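Local atomic coordinates of cytochrome P450 (Rhodococcus erythropolis, PDB entry 3WEC), a protein that binds heme and hydroxylates the quinoline nitrogen of an aurachin precursor, acting as a P450 monooxygenase in the biosynthesis of aurachin RE. Residues Leu266-Phe276 with Tyr382-Tyr393. Numbering follows the deposited sequence.
Sequences LITFSRHADQF and YRSIEVAEPINY
With OG swung opposite the backbone N (chi1 -174°), Ser270 offers its hydroxyl oxygen to strand 384-387, while Arg271, extended from CG to NE, runs out to Glu389, whose chain bends at chi2 (-85°) to meet it. Ser270 OG accepts a hydrogen bond from Val387 N at 2.7 Å, nearly straight at 162°. Two residues earlier in the strand, the carbonyl O of Ile385 receives a CA-H...O contact from Ser270 CA at 3.4 Å, so this serine engages the strand through both main chain and side chain. The salt bridge is side-on and bidentate: Arg271 NE reaches Glu389 OE1 at 3.0 Å and NH2 reaches OE2 at 3.1 Å, guanidinium and carboxylate lying almost coplanar. Ile267 CG2 rests over the centre of one guanidinium face. The side chains of Ile267 and Ile391 reach toward each other tip to tip, though the modelled spacing of Ile267 CG2 and Ile391 CD1, 3.3 Å, is doubtfully short.

In the P450 fold, the C-terminal end of the long helix 240-271, the I-helix that passes over the heme, here crosses strand 384-387, which pairs antiparallel with strand 407-410. Val387 packs its two methyl branches against Ser270 CB, with CG1 also near the carbonyl O of Leu266. Ile385 crosses Leu266 at about a right angle, their CD1 atoms 3.9 Å apart, and Leu266 in turn touches Leu378 of helix 364-381. Beyond the break at His272, Phe276 presents its ring edge to the carbonyl oxygens of Tyr382 and Arg383, CE2 lying 3.3 Å from Arg383 O, while Ile385 CG2 sits over one face toward the rim.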
loop_
_atom_site.group_PDB
_atom_site.type_symbol
_atom_site.label_atom_id
_atom_site.label_comp_id
_atom_site.label_asym_id
_atom_site.label_seq_id
_atom_site.Cartn_x
_atom_site.Cartn_y
_atom_site.Cartn_z
ATOM N N LEU A 266 -11.692 6.137 8.798
ATOM C CA LEU A 266 -12.730 7.153 8.979
ATOM C C LEU A 266 -14.154 6.688 8.554
ATOM O O LEU A 266 -15.086 6.679 9.361
ATOM C CB LEU A 266 -12.287 8.423 8.239
ATOM C CG LEU A 266 -11.600 9.568 8.996
ATOM C CD1 LEU A 266 -11.346 9.328 10.500
ATOM C CD2 LEU A 266 -10.361 10.087 8.314
ATOM N N ILE A 267 -14.280 6.265 7.295
ATOM C CA ILE A 267 -15.515 5.699 6.746
ATOM C C ILE A 267 -16.032 4.575 7.640
ATOM O O ILE A 267 -17.207 4.498 7.889
ATOM C CB ILE A 267 -15.282 5.147 5.310
ATOM C CG1 ILE A 267 -14.750 6.250 4.379
ATOM C CG2 ILE A 267 -16.538 4.474 4.749
ATOM C CD1 ILE A 267 -14.130 5.771 3.084
ATOM N N THR A 268 -15.139 3.694 8.095
ATOM C CA THR A 268 -15.539 2.525 8.913
ATOM C C THR A 268 -16.026 2.872 10.339
ATOM O O THR A 268 -17.029 2.339 10.808
ATOM C CB THR A 268 -14.389 1.491 8.936
ATOM O OG1 THR A 268 -13.949 1.252 7.608
ATOM C CG2 THR A 268 -14.817 0.164 9.547
ATOM N N PHE A 269 -15.347 3.769 11.037
ATOM C CA PHE A 269 -15.893 4.223 12.329
ATOM C C PHE A 269 -17.151 5.108 12.217
ATOM O O PHE A 269 -17.906 5.228 13.179
ATOM C CB PHE A 269 -14.807 4.875 13.196
ATOM C CG PHE A 269 -13.802 3.894 13.748
ATOM C CD1 PHE A 269 -14.211 2.805 14.510
ATOM C CD2 PHE A 269 -12.454 4.062 13.522
ATOM C CE1 PHE A 269 -13.295 1.902 15.021
ATOM C CE2 PHE A 269 -11.528 3.156 14.029
ATOM C CZ PHE A 269 -11.949 2.080 14.783
ATOM N N SER A 270 -17.390 5.699 11.050
ATOM C CA SER A 270 -18.617 6.442 10.764
ATOM C C SER A 270 -19.765 5.444 10.640
ATOM O O SER A 270 -20.856 5.628 11.196
ATOM C CB SER A 270 -18.483 7.234 9.458
ATOM O OG SER A 270 -19.610 8.080 9.231
ATOM N N ARG A 271 -19.492 4.365 9.920
ATOM C CA ARG A 271 -20.485 3.333 9.722
ATOM C C ARG A 271 -20.732 2.460 10.957
ATOM O O ARG A 271 -21.784 1.849 11.056
ATOM C CB ARG A 271 -20.091 2.495 8.515
ATOM C CG ARG A 271 -20.427 3.179 7.200
ATOM C CD ARG A 271 -19.672 2.499 6.081
ATOM N NE ARG A 271 -19.953 3.106 4.785
ATOM C CZ ARG A 271 -19.349 2.740 3.652
ATOM N NH1 ARG A 271 -18.435 1.773 3.659
ATOM N NH2 ARG A 271 -19.644 3.347 2.525
ATOM N N HIS A 272 -19.773 2.383 11.887
ATOM C CA HIS A 272 -19.920 1.517 13.091
ATOM C C HIS A 272 -19.543 2.247 14.360
ATOM O O HIS A 272 -18.487 1.978 14.957
ATOM C CB HIS A 272 -19.106 0.207 12.938
ATOM C CG HIS A 272 -19.331 -0.522 11.606
ATOM N ND1 HIS A 272 -20.415 -1.313 11.370
ATOM C CD2 HIS A 272 -18.572 -0.544 10.438
ATOM C CE1 HIS A 272 -20.340 -1.811 10.117
ATOM N NE2 HIS A 272 -19.207 -1.343 9.552
ATOM N N ALA A 273 -20.413 3.159 14.805
ATOM C CA ALA A 273 -20.057 4.130 15.858
ATOM C C ALA A 273 -19.761 3.457 17.185
ATOM O O ALA A 273 -19.037 3.989 18.028
ATOM C CB ALA A 273 -21.145 5.184 16.022
ATOM N N ASP A 274 -20.336 2.272 17.351
ATOM C CA ASP A 274 -20.199 1.481 18.569
ATOM C C ASP A 274 -18.770 0.934 18.713
ATOM O O ASP A 274 -18.257 0.865 19.823
ATOM C CB ASP A 274 -21.235 0.339 18.590
ATOM C CG ASP A 274 -21.078 -0.622 17.407
ATOM O OD1 ASP A 274 -21.467 -0.261 16.271
ATOM O OD2 ASP A 274 -20.544 -1.739 17.605
ATOM N N GLN A 275 -18.147 0.550 17.592
ATOM C CA GLN A 275 -16.790 -0.022 17.591
ATOM C C GLN A 275 -15.778 1.059 17.956
ATOM O O GLN A 275 -14.742 0.792 18.582
ATOM C CB GLN A 275 -16.423 -0.602 16.208
ATOM C CG GLN A 275 -17.226 -1.813 15.749
ATOM C CD GLN A 275 -17.082 -3.012 16.677
ATOM O OE1 GLN A 275 -15.995 -3.297 17.170
ATOM N NE2 GLN A 275 -18.189 -3.718 16.924
ATOM N N PHE A 276 -16.081 2.280 17.521
ATOM C CA PHE A 276 -15.299 3.452 17.865
ATOM C C PHE A 276 -15.427 3.716 19.355
ATOM O O PHE A 276 -14.422 3.894 20.035
ATOM C CB PHE A 276 -15.759 4.667 17.054
ATOM C CG PHE A 276 -14.962 5.910 17.329
ATOM C CD1 PHE A 276 -13.610 5.986 16.978
ATOM C CD2 PHE A 276 -15.555 7.000 17.956
ATOM C CE1 PHE A 276 -12.874 7.129 17.237
ATOM C CE2 PHE A 276 -14.817 8.146 18.212
ATOM C CZ PHE A 276 -13.479 8.210 17.853
ATOM N N TYR A 382 -11.989 12.954 19.945
ATOM C CA TYR A 382 -13.358 13.025 19.398
ATOM C C TYR A 382 -14.275 11.932 19.938
ATOM O O TYR A 382 -13.864 10.783 20.104
ATOM C CB TYR A 382 -13.345 13.005 17.836
ATOM C CG TYR A 382 -12.532 14.129 17.200
ATOM C CD1 TYR A 382 -12.875 15.462 17.428
ATOM C CD2 TYR A 382 -11.419 13.865 16.382
ATOM C CE1 TYR A 382 -12.150 16.498 16.877
ATOM C CE2 TYR A 382 -10.672 14.909 15.816
ATOM C CZ TYR A 382 -11.053 16.229 16.083
ATOM O OH TYR A 382 -10.387 17.309 15.570
ATOM N N ARG A 383 -15.518 12.301 20.229
ATOM C CA ARG A 383 -16.530 11.324 20.674
ATOM C C ARG A 383 -17.208 10.599 19.492
ATOM O O ARG A 383 -17.572 9.423 19.609
ATOM C CB ARG A 383 -17.575 11.942 21.631
ATOM C CG ARG A 383 -18.874 12.459 20.996
ATOM C CD ARG A 383 -20.154 12.103 21.776
ATOM N NE ARG A 383 -19.925 12.026 23.217
ATOM C CZ ARG A 383 -19.494 10.939 23.859
ATOM N NH1 ARG A 383 -19.251 9.813 23.201
ATOM N NH2 ARG A 383 -19.298 10.974 25.168
ATOM N N SER A 384 -17.377 11.302 18.371
ATOM C CA SER A 384 -18.008 10.726 17.186
ATOM C C SER A 384 -17.334 11.238 15.910
ATOM O O SER A 384 -16.757 12.342 15.876
ATOM C CB SER A 384 -19.505 11.039 17.160
ATOM O OG SER A 384 -19.719 12.392 16.816
ATOM N N ILE A 385 -17.361 10.401 14.881
ATOM C CA ILE A 385 -16.994 10.834 13.540
ATOM C C ILE A 385 -18.066 10.331 12.577
ATOM O O ILE A 385 -18.567 9.217 12.702
ATOM C CB ILE A 385 -15.538 10.446 13.124
ATOM C CG1 ILE A 385 -15.493 9.554 11.884
ATOM C CG2 ILE A 385 -14.715 9.889 14.283
ATOM C CD1 ILE A 385 -15.142 10.329 10.629
ATOM N N GLU A 386 -18.458 11.191 11.655
ATOM C CA GLU A 386 -19.380 10.789 10.605
ATOM C C GLU A 386 -18.956 11.340 9.248
ATOM O O GLU A 386 -18.710 12.539 9.094
ATOM C CB GLU A 386 -20.795 11.206 10.950
ATOM C CG GLU A 386 -20.874 12.597 11.540
ATOM C CD GLU A 386 -21.896 12.716 12.659
ATOM O OE1 GLU A 386 -23.102 12.818 12.355
ATOM O OE2 GLU A 386 -21.477 12.738 13.847
ATOM N N VAL A 387 -18.880 10.452 8.265
ATOM C CA VAL A 387 -18.530 10.844 6.907
ATOM C C VAL A 387 -19.792 10.925 6.041
ATOM O O VAL A 387 -20.726 10.137 6.216
ATOM C CB VAL A 387 -17.460 9.904 6.299
ATOM C CG1 VAL A 387 -16.345 9.633 7.308
ATOM C CG2 VAL A 387 -18.071 8.597 5.810
ATOM N N ALA A 388 -19.835 11.887 5.127
ATOM C CA ALA A 388 -21.003 12.026 4.274
ATOM C C ALA A 388 -20.999 10.927 3.204
ATOM O O ALA A 388 -19.988 10.698 2.547
ATOM C CB ALA A 388 -21.059 13.418 3.651
ATOM N N GLU A 389 -22.142 10.248 3.072
ATOM C CA GLU A 389 -22.361 9.172 2.101
ATOM C C GLU A 389 -23.154 9.758 0.910
ATOM O O GLU A 389 -23.960 10.683 1.113
ATOM C CB GLU A 389 -23.163 8.035 2.764
ATOM C CG GLU A 389 -22.597 7.485 4.080
ATOM C CD GLU A 389 -21.531 6.406 3.896
ATOM O OE1 GLU A 389 -21.056 5.862 4.908
ATOM O OE2 GLU A 389 -21.163 6.076 2.757
ATOM N N PRO A 390 -22.945 9.233 -0.331
ATOM C CA PRO A 390 -22.061 8.123 -0.697
ATOM C C PRO A 390 -20.624 8.548 -0.908
ATOM O O PRO A 390 -20.331 9.728 -1.129
ATOM C CB PRO A 390 -22.633 7.638 -2.024
ATOM C CG PRO A 390 -23.234 8.860 -2.630
ATOM C CD PRO A 390 -23.753 9.688 -1.486
ATOM N N ILE A 391 -19.731 7.572 -0.870
ATOM C CA ILE A 391 -18.329 7.849 -1.037
ATOM C C ILE A 391 -17.850 7.591 -2.467
ATOM O O ILE A 391 -18.122 6.533 -3.047
ATOM C CB ILE A 391 -17.501 7.049 -0.014
ATOM C CG1 ILE A 391 -17.869 7.512 1.397
ATOM C CG2 ILE A 391 -16.021 7.267 -0.257
ATOM C CD1 ILE A 391 -17.889 6.394 2.383
ATOM N N ASN A 392 -17.138 8.580 -3.012
ATOM C CA ASN A 392 -16.405 8.468 -4.260
ATOM C C ASN A 392 -14.995 7.930 -4.010
ATOM O O ASN A 392 -14.230 8.509 -3.246
ATOM C CB ASN A 392 -16.334 9.844 -4.932
ATOM C CG ASN A 392 -17.702 10.339 -5.380
ATOM O OD1 ASN A 392 -18.445 9.612 -6.054
ATOM N ND2 ASN A 392 -18.040 11.576 -5.017
ATOM N N TYR A 393 -14.679 6.821 -4.669
ATOM C CA TYR A 393 -13.407 6.149 -4.556
ATOM C C TYR A 393 -12.443 6.522 -5.678
ATOM O O TYR A 393 -12.867 6.792 -6.786
ATOM C CB TYR A 393 -13.633 4.638 -4.517
ATOM C CG TYR A 393 -14.212 4.221 -3.212
ATOM C CD1 TYR A 393 -13.372 3.866 -2.158
ATOM C CD2 TYR A 393 -15.592 4.182 -3.002
ATOM C CE1 TYR A 393 -13.892 3.493 -0.928
ATOM C CE2 TYR A 393 -16.118 3.798 -1.769
ATOM C CZ TYR A 393 -15.251 3.462 -0.732
ATOM O OH TYR A 393 -15.706 3.076 0.515
#